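Local coordinates for protein chitinase (Thermococcus kodakarensis KOD1, PDB 5DHE) that hydrolyses chitin as a multidomain chitinase, of which this module is a chitin-binding domain that probably anchors the enzyme to its polymeric substrate, at residues Val23-Gly28 / Met88-Asn93. Numbering follows the deposited sequence.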
# COMPACT_ATOMS: atom_id res chain seq x y z
N VAL A 23 2.53 -6.49 -0.48
CA VAL A 23 2.03 -5.88 0.74
C VAL A 23 0.97 -6.68 1.47
O VAL A 23 -0.10 -6.94 0.94
CB VAL A 23 1.42 -4.49 0.41
CG1 VAL A 23 0.95 -3.79 1.69
CG2 VAL A 23 2.43 -3.62 -0.32
N THR A 24 1.28 -7.05 2.71
CA THR A 24 0.33 -7.77 3.53
C THR A 24 -0.11 -6.81 4.63
O THR A 24 0.70 -6.08 5.21
CB THR A 24 0.96 -9.04 4.15
OG1 THR A 24 1.19 -10.00 3.11
CG2 THR A 24 0.04 -9.64 5.22
N LEU A 25 -1.42 -6.76 4.86
CA LEU A 25 -2.00 -5.91 5.88
C LEU A 25 -2.63 -6.81 6.94
O LEU A 25 -3.61 -7.50 6.68
CB LEU A 25 -3.07 -5.00 5.30
CG LEU A 25 -2.67 -4.14 4.11
CD1 LEU A 25 -3.93 -3.38 3.61
CD2 LEU A 25 -1.55 -3.16 4.50
N ASN A 26 -2.03 -6.80 8.12
CA ASN A 26 -2.53 -7.59 9.24
C ASN A 26 -3.41 -6.63 10.00
O ASN A 26 -2.97 -5.92 10.92
CB ASN A 26 -1.33 -8.10 10.04
CG ASN A 26 -0.52 -9.09 9.23
OD1 ASN A 26 0.66 -8.86 8.93
ND2 ASN A 26 -1.15 -10.19 8.84
N LEU A 27 -4.67 -6.60 9.58
CA LEU A 27 -5.67 -5.68 10.10
C LEU A 27 -6.44 -6.09 11.34
O LEU A 27 -6.85 -5.22 12.12
CB LEU A 27 -6.67 -5.35 8.99
CG LEU A 27 -6.08 -4.76 7.70
CD1 LEU A 27 -7.15 -4.71 6.60
CD2 LEU A 27 -5.54 -3.37 7.97
N GLY A 28 -6.65 -7.39 11.51
CA GLY A 28 -7.39 -7.86 12.67
C GLY A 28 -8.90 -7.67 12.52
O GLY A 28 -9.66 -8.00 13.43
N MET A 88 4.77 4.35 2.61
CA MET A 88 3.40 3.88 2.43
C MET A 88 2.68 4.15 3.73
O MET A 88 3.28 4.04 4.81
CB MET A 88 3.33 2.39 2.10
CG MET A 88 4.06 2.06 0.83
SD MET A 88 3.54 0.44 0.22
CE MET A 88 4.30 -0.56 1.35
N TYR A 89 1.42 4.55 3.63
CA TYR A 89 0.63 4.87 4.81
C TYR A 89 -0.68 4.09 4.81
O TYR A 89 -1.40 4.08 3.81
CB TYR A 89 0.29 6.36 4.82
CG TYR A 89 1.48 7.27 4.70
CD1 TYR A 89 2.11 7.48 3.48
CD2 TYR A 89 1.98 7.92 5.83
CE1 TYR A 89 3.23 8.30 3.38
CE2 TYR A 89 3.08 8.74 5.74
CZ TYR A 89 3.70 8.92 4.52
OH TYR A 89 4.81 9.73 4.45
N LEU A 90 -0.99 3.46 5.94
CA LEU A 90 -2.24 2.70 6.06
C LEU A 90 -3.26 3.49 6.87
O LEU A 90 -3.00 3.87 8.02
CB LEU A 90 -2.00 1.35 6.73
CG LEU A 90 -3.28 0.57 7.10
CD1 LEU A 90 -3.98 0.10 5.83
CD2 LEU A 90 -2.92 -0.66 7.95
N TYR A 91 -4.41 3.74 6.26
CA TYR A 91 -5.49 4.47 6.93
C TYR A 91 -6.71 3.58 7.01
O TYR A 91 -7.07 2.87 6.05
CB TYR A 91 -5.87 5.71 6.13
CG TYR A 91 -4.80 6.76 6.08
CD1 TYR A 91 -4.68 7.70 7.10
CD2 TYR A 91 -3.90 6.79 5.02
CE1 TYR A 91 -3.67 8.66 7.06
CE2 TYR A 91 -2.89 7.74 4.97
CZ TYR A 91 -2.78 8.67 5.99
OH TYR A 91 -1.78 9.62 5.94
N VAL A 92 -7.36 3.63 8.16
CA VAL A 92 -8.60 2.88 8.38
C VAL A 92 -9.49 3.88 9.10
O VAL A 92 -9.11 4.43 10.13
CB VAL A 92 -8.38 1.61 9.24
CG1 VAL A 92 -9.73 1.02 9.66
CG2 VAL A 92 -7.62 0.57 8.44
N ASN A 93 -10.67 4.14 8.53
CA ASN A 93 -11.60 5.09 9.12
C ASN A 93 -10.96 6.43 9.47
O ASN A 93 -11.11 6.95 10.58
CB ASN A 93 -12.28 4.46 10.35
CG ASN A 93 -13.16 3.28 9.96
OD1 ASN A 93 -13.90 3.37 8.97
ND2 ASN A 93 -13.09 2.19 10.71
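Met-88 opens the contact by reaching Val-23 most closely with its terminal methyl: CE lies 4.0 Å from Val-23 CG2, and the two side chains run past each other in opposite directions. The bend at the end of the thioether chain (chi3 -73°) carries that methyl toward strand 18-26, while Phe-9, Val-11 and Phe-77 also pack against the methionine.

At Leu-90 the facing strands come nearest, with 8.6 Å between its CA and that of Leu-25. Here one leucine serves two. Its CG stands anti to the backbone N (chi1 171°), and the isopropyl fork spreads its methyls to different neighbours. Leu-90 CD1 meets CD1 of Leu-25 at 4.1 Å. The other methyl, Leu-90 CD2, meets CD2 of Leu-27 at 3.8 Å. In both pairs the side chains cross at a slant and touch methyl to methyl. Trp-33 touches both Leu-25 and Leu-27, and Trp-97 lies against Leu-90. Val-92 adds a lighter touch, its CG2 lying 4.5 Å from the same CD2 of Leu-27.

This is a worked example of how a beta-sandwich closes. Strand 18-26 belongs to the four-stranded antiparallel sheet and strand 85-92 to the five-stranded one; the segments 23-27 and 88-92 run in directions 25° apart. Alternate residues of each point inward, whereas Tyr-89 and Tyr-91 lie on the other side of their strand. Backbone pairing stays within each sheet, as where Val-23 bonds to Phe-75 and Leu-25 to Ala-73.

No hydrogen bond crosses between the segments, and every touching residue is buried. Cohesion across this part of the cellulose-binding-type domain therefore rests on dispersion between methyl groups and on the exclusion of water, a chemistry that depends on shape rather than on the directions of polar groups.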